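Local coordinates for protein diaminobutyrate-pyruvate transaminase and L-2,4-diaminobutyrate decarboxylase (Vibrio parahaemolyticus, PDB 2QMA) that probably acts through pyridoxal 5'-phosphate chemistry, this chain being the C-terminal decarboxylase-like domain of a protein that also carries a class-III aminotransferase part, at residues Lys202-Val215 and Leu257-His271. Residues are numbered along the deposited sequence; the frame is centred on the assembly and turned at random. Where two conformers were deposited one is given.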
loop_
_atom_site.group_PDB
_atom_site.type_symbol
_atom_site.label_atom_id
_atom_site.label_comp_id
_atom_site.label_asym_id
_atom_site.label_seq_id
_atom_site.Cartn_x
_atom_site.Cartn_y
_atom_site.Cartn_z
ATOM N N LYS A 202 4.205 -31.434 -1.975
ATOM C CA LYS A 202 5.377 -31.818 -1.212
ATOM C C LYS A 202 6.191 -30.631 -0.715
ATOM O O LYS A 202 7.035 -30.809 0.148
ATOM C CB LYS A 202 6.273 -32.750 -2.039
ATOM C CG LYS A 202 5.718 -34.145 -2.188
ATOM C CD LYS A 202 6.266 -34.747 -3.480
ATOM C CE LYS A 202 6.379 -36.243 -3.389
ATOM N NZ LYS A 202 5.153 -36.849 -3.923
ATOM N N LEU A 203 6.001 -29.465 -1.331
ATOM C CA LEU A 203 6.841 -28.315 -1.020
ATOM C C LEU A 203 6.635 -27.867 0.423
ATOM O O LEU A 203 5.492 -27.878 0.949
ATOM C CB LEU A 203 6.548 -27.148 -1.984
ATOM C CG LEU A 203 6.886 -27.447 -3.469
ATOM C CD1 LEU A 203 6.368 -26.307 -4.382
ATOM C CD2 LEU A 203 8.375 -27.612 -3.691
ATOM N N ARG A 204 7.731 -27.496 1.073
ATOM C CA ARG A 204 7.661 -27.097 2.479
ATOM C C ARG A 204 8.519 -25.859 2.735
ATOM O O ARG A 204 9.649 -25.762 2.238
ATOM C CB ARG A 204 8.125 -28.219 3.429
ATOM C CG ARG A 204 7.184 -29.441 3.516
ATOM C CD ARG A 204 5.811 -29.081 4.094
ATOM N NE ARG A 204 4.967 -30.283 4.261
ATOM C CZ ARG A 204 4.208 -30.781 3.297
ATOM N NH1 ARG A 204 4.223 -30.188 2.107
ATOM N NH2 ARG A 204 3.438 -31.873 3.508
ATOM N N ILE A 205 7.964 -24.949 3.535
ATOM C CA ILE A 205 8.678 -23.778 4.007
ATOM C C ILE A 205 8.989 -24.024 5.497
ATOM O O ILE A 205 8.099 -24.337 6.315
ATOM C CB ILE A 205 7.812 -22.533 3.912
ATOM C CG1 ILE A 205 7.332 -22.290 2.469
ATOM C CG2 ILE A 205 8.517 -21.311 4.596
ATOM C CD1 ILE A 205 6.058 -21.376 2.384
ATOM N N VAL A 206 10.260 -23.909 5.833
ATOM C CA VAL A 206 10.712 -24.149 7.186
ATOM C C VAL A 206 10.783 -22.800 7.931
ATOM O O VAL A 206 11.327 -21.808 7.409
ATOM C CB VAL A 206 12.139 -24.843 7.178
ATOM C CG1 VAL A 206 12.604 -25.069 8.623
ATOM C CG2 VAL A 206 12.153 -26.115 6.347
ATOM N N CYS A 207 10.185 -22.736 9.115
ATOM C CA CYS A 207 10.284 -21.544 9.963
ATOM C C CYS A 207 10.220 -21.944 11.446
ATOM O O CYS A 207 10.054 -23.117 11.770
ATOM C CB CYS A 207 9.183 -20.535 9.607
ATOM S SG CYS A 207 7.551 -21.109 9.960
ATOM N N SER A 208 10.389 -20.980 12.334
ATOM C CA SER A 208 10.364 -21.283 13.764
ATOM C C SER A 208 8.942 -21.088 14.254
ATOM O O SER A 208 8.119 -20.459 13.583
ATOM C CB SER A 208 11.359 -20.442 14.541
ATOM O OG SER A 208 10.833 -19.190 14.898
ATOM N N LYS A 209 8.647 -21.636 15.428
ATOM C CA LYS A 209 7.377 -21.375 16.092
ATOM C C LYS A 209 7.126 -19.889 16.399
ATOM O O LYS A 209 5.972 -19.476 16.602
ATOM C CB LYS A 209 7.262 -22.246 17.352
ATOM C CG LYS A 209 7.451 -23.750 17.037
ATOM C CD LYS A 209 6.427 -24.626 17.740
ATOM C CE LYS A 209 5.154 -24.747 16.877
ATOM N NZ LYS A 209 4.126 -25.686 17.476
ATOM N N LYS A 210 8.192 -19.088 16.438
ATOM C CA LYS A 210 8.041 -17.658 16.714
ATOM C C LYS A 210 8.103 -16.746 15.458
ATOM O O LYS A 210 8.181 -15.514 15.610
ATOM C CB LYS A 210 9.051 -17.182 17.799
ATOM C CG LYS A 210 8.885 -17.787 19.182
ATOM C CD LYS A 210 7.676 -17.211 19.941
ATOM C CE LYS A 210 7.579 -17.728 21.360
ATOM N NZ LYS A 210 6.153 -17.683 21.835
ATOM N N SER A 211 8.072 -17.327 14.241
ATOM C CA SER A 211 8.133 -16.530 13.015
ATOM C C SER A 211 6.802 -15.791 12.905
ATOM O O SER A 211 5.824 -16.201 13.531
ATOM C CB SER A 211 8.332 -17.405 11.764
ATOM O OG SER A 211 9.613 -18.002 11.705
ATOM N N HIS A 212 6.769 -14.711 12.115
ATOM C CA HIS A 212 5.518 -13.967 11.893
ATOM C C HIS A 212 4.483 -14.795 11.115
ATOM O O HIS A 212 4.833 -15.527 10.201
ATOM C CB HIS A 212 5.771 -12.604 11.233
ATOM C CG HIS A 212 4.630 -11.654 11.409
ATOM N ND1 HIS A 212 3.729 -11.380 10.404
ATOM C CD2 HIS A 212 4.211 -10.957 12.495
ATOM C CE1 HIS A 212 2.820 -10.528 10.852
ATOM N NE2 HIS A 212 3.080 -10.269 12.123
ATOM N N PHE A 213 3.214 -14.693 11.517
ATOM C CA PHE A 213 2.188 -15.566 10.944
ATOM C C PHE A 213 1.910 -15.237 9.484
ATOM O O PHE A 213 1.160 -15.950 8.829
ATOM C CB PHE A 213 0.888 -15.571 11.774
ATOM C CG PHE A 213 0.033 -16.803 11.543
ATOM C CD1 PHE A 213 0.214 -17.947 12.321
ATOM C CD2 PHE A 213 -0.927 -16.830 10.519
ATOM C CE1 PHE A 213 -0.560 -19.089 12.099
ATOM C CE2 PHE A 213 -1.704 -17.963 10.290
ATOM C CZ PHE A 213 -1.522 -19.096 11.080
ATOM N N THR A 214 2.540 -14.179 8.957
ATOM C CA THR A 214 2.467 -13.943 7.519
ATOM C C THR A 214 3.222 -15.046 6.740
ATOM O O THR A 214 3.142 -15.073 5.508
ATOM C CB THR A 214 2.932 -12.521 7.049
ATOM O OG1 THR A 214 4.231 -12.211 7.579
ATOM C CG2 THR A 214 1.916 -11.433 7.470
ATOM N N VAL A 215 3.938 -15.943 7.424
ATOM C CA VAL A 215 4.507 -17.134 6.713
ATOM C C VAL A 215 3.384 -18.106 6.332
ATOM O O VAL A 215 3.266 -18.501 5.188
ATOM C CB VAL A 215 5.671 -17.894 7.471
ATOM C CG1 VAL A 215 6.164 -19.117 6.667
ATOM C CG2 VAL A 215 6.853 -16.972 7.758
ATOM N N LEU A 257 9.194 -35.279 1.062
ATOM C CA LEU A 257 8.951 -33.817 1.077
ATOM C C LEU A 257 10.125 -33.016 0.469
ATOM O O LEU A 257 11.271 -33.511 0.369
ATOM C CB LEU A 257 8.568 -33.325 2.495
ATOM C CG LEU A 257 7.418 -34.120 3.164
ATOM C CD1 LEU A 257 7.224 -33.642 4.603
ATOM C CD2 LEU A 257 6.126 -33.962 2.365
ATOM N N ILE A 258 9.818 -31.780 0.061
ATOM C CA ILE A 258 10.757 -30.919 -0.665
ATOM C C ILE A 258 10.851 -29.566 0.119
ATOM O O ILE A 258 10.159 -28.621 -0.185
ATOM C CB ILE A 258 10.329 -30.745 -2.154
ATOM C CG1 ILE A 258 10.178 -32.117 -2.872
ATOM C CG2 ILE A 258 11.276 -29.778 -2.906
ATOM C CD1 ILE A 258 9.613 -32.014 -4.302
ATOM N N PRO A 259 11.684 -29.519 1.176
ATOM C CA PRO A 259 11.906 -28.228 1.858
ATOM C C PRO A 259 12.616 -27.310 0.838
ATOM O O PRO A 259 13.688 -27.654 0.361
ATOM C CB PRO A 259 12.837 -28.597 3.037
ATOM C CG PRO A 259 12.709 -30.108 3.176
ATOM C CD PRO A 259 12.503 -30.596 1.763
ATOM N N PHE A 260 11.999 -26.194 0.462
ATOM C CA PHE A 260 12.569 -25.335 -0.586
ATOM C C PHE A 260 12.887 -23.931 -0.103
ATOM O O PHE A 260 13.573 -23.164 -0.792
ATOM C CB PHE A 260 11.589 -25.237 -1.782
ATOM C CG PHE A 260 10.368 -24.370 -1.529
ATOM C CD1 PHE A 260 10.352 -23.029 -1.922
ATOM C CD2 PHE A 260 9.251 -24.891 -0.896
ATOM C CE1 PHE A 260 9.201 -22.213 -1.704
ATOM C CE2 PHE A 260 8.129 -24.114 -0.652
ATOM C CZ PHE A 260 8.091 -22.759 -1.071
ATOM N N ALA A 261 12.334 -23.563 1.059
ATOM C CA ALA A 261 12.607 -22.244 1.589
ATOM C C ALA A 261 12.667 -22.271 3.101
ATOM O O ALA A 261 11.954 -23.051 3.748
ATOM C CB ALA A 261 11.498 -21.223 1.179
ATOM N N ILE A 262 13.419 -21.323 3.638
ATOM C CA ILE A 262 13.552 -21.276 5.116
ATOM C C ILE A 262 13.485 -19.828 5.534
ATOM O O ILE A 262 14.154 -18.990 4.930
ATOM C CB ILE A 262 14.877 -21.965 5.629
ATOM C CG1 ILE A 262 14.878 -21.942 7.174
ATOM C CG2 ILE A 262 16.121 -21.308 5.041
ATOM C CD1 ILE A 262 15.763 -23.066 7.824
ATOM N N VAL A 263 12.706 -19.530 6.577
ATOM C CA VAL A 263 12.601 -18.167 7.009
ATOM C C VAL A 263 13.469 -17.934 8.258
ATOM O O VAL A 263 13.248 -18.583 9.306
ATOM C CB VAL A 263 11.119 -17.752 7.255
ATOM C CG1 VAL A 263 11.035 -16.347 7.812
ATOM C CG2 VAL A 263 10.312 -17.853 5.930
ATOM N N GLY A 264 14.439 -17.020 8.140
ATOM C CA GLY A 264 15.194 -16.568 9.317
ATOM C C GLY A 264 14.572 -15.285 9.839
ATOM O O GLY A 264 14.388 -14.346 9.072
ATOM N N THR A 265 14.243 -15.207 11.118
ATOM C CA THR A 265 13.515 -13.980 11.590
ATOM C C THR A 265 14.549 -13.099 12.315
ATOM O O THR A 265 15.216 -13.589 13.228
ATOM C CB THR A 265 12.251 -14.311 12.471
ATOM O OG1 THR A 265 11.336 -15.118 11.699
ATOM C CG2 THR A 265 11.503 -13.048 12.920
ATOM N N ALA A 266 14.743 -11.861 11.856
ATOM C CA ALA A 266 15.634 -10.909 12.512
ATOM C C ALA A 266 14.781 -9.940 13.310
ATOM O O ALA A 266 14.440 -8.858 12.836
ATOM C CB ALA A 266 16.609 -10.157 11.471
ATOM N N GLY A 267 14.373 -10.391 14.486
ATOM C CA GLY A 267 13.538 -9.607 15.401
ATOM C C GLY A 267 12.117 -10.173 15.462
ATOM O O GLY A 267 11.241 -9.686 14.762
ATOM N N THR A 268 11.885 -11.198 16.290
ATOM C CA THR A 268 10.533 -11.768 16.453
ATOM C C THR A 268 9.603 -10.728 17.142
ATOM O O THR A 268 10.102 -9.766 17.776
ATOM C CB THR A 268 10.582 -13.052 17.304
ATOM O OG1 THR A 268 11.039 -12.744 18.634
ATOM C CG2 THR A 268 11.518 -14.103 16.670
ATOM N N THR A 269 8.277 -10.902 16.998
ATOM C CA THR A 269 7.318 -9.844 17.402
ATOM C C THR A 269 7.311 -9.609 18.913
ATOM O O THR A 269 7.326 -8.451 19.351
ATOM C CB THR A 269 5.869 -10.105 16.855
ATOM O OG1 THR A 269 5.905 -10.098 15.430
ATOM C CG2 THR A 269 4.864 -9.019 17.332
ATOM N N ASP A 270 7.331 -10.692 19.695
ATOM C CA ASP A 270 7.276 -10.597 21.149
ATOM C C ASP A 270 8.629 -10.464 21.857
ATOM O O ASP A 270 8.784 -9.585 22.739
ATOM C CB ASP A 270 6.480 -11.770 21.740
ATOM C CG ASP A 270 4.987 -11.731 21.361
ATOM O OD1 ASP A 270 4.400 -10.623 21.139
ATOM O OD2 ASP A 270 4.388 -12.828 21.283
ATOM N N HIS A 271 9.584 -11.332 21.493
ATOM C CA HIS A 271 10.900 -11.356 22.121
ATOM C C HIS A 271 11.909 -10.397 21.502
ATOM O O HIS A 271 12.851 -9.959 22.167
ATOM C CB HIS A 271 11.471 -12.796 22.147
ATOM C CG HIS A 271 10.723 -13.705 23.079
ATOM N ND1 HIS A 271 11.149 -13.969 24.367
ATOM C CD2 HIS A 271 9.568 -14.384 22.924
ATOM C CE1 HIS A 271 10.289 -14.773 24.961
ATOM N NE2 HIS A 271 9.321 -15.042 24.110
HETATM O O HOH W 1 7.823 -12.736 14.793
HETATM O O HOH W 2 5.272 -14.601 23.190
HETATM O O HOH W 3 12.322 -17.858 11.615
HETATM O O HOH W 4 8.887 -14.059 10.609
#
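Val206 and Ala261 meet midway along a parallel strand pair, Val206 N giving a nearly straight bond of 2.8 Å to Ala261 O, in the carbonyl plane. Val263 N donates to Val206 O, but between the Arg204-Pro259 and Ile205-Ala261 bridges the register shifts by one, a beta bulge that takes in Phe260. Phe260 N still reaches Arg204 O, while its ring, with CG between the backbone N and carbonyl carbon (chi1 74°), turns back along the neighbouring strand: CE2 lies 3.7 Å from Leu203 CB, CZ equally close to Ile205 CG1. Helix 167-187 also touches the ring. On the face carrying Arg204, Pro259, Val206 and Ile262, Val206 CG1 touches Ile262 CD1 at 3.8 Å, and Leu245 meets both. Leu257 CD2 sits over one guanidinium face of Arg204, 3.6 Å from NH2; hydrogen bonds from NH1 to Leu203 O, in the guanidinium plane, and Asp201 O hold the group's orientation.

Beyond Cys207 and Val263 the chains diverge and water spans the gap: one molecule joins Ser211 OG, Val263 O and Thr265 OG1, another Thr265 OG1 and His212 N. Thr269 OG1 comes to 3.5 Å from His212 CD2, near the ring plane; His212 ND1 shares a 3.0 Å hydrogen bond with Thr214 OG1. His212's side chain lies about 6 Å from that of Lys325, the predicted cofactor lysine, unmodified here. These are neighbouring inner strands whose C-terminal loops run toward the cofactor site, as in fold-type I pyridoxal phosphate enzymes.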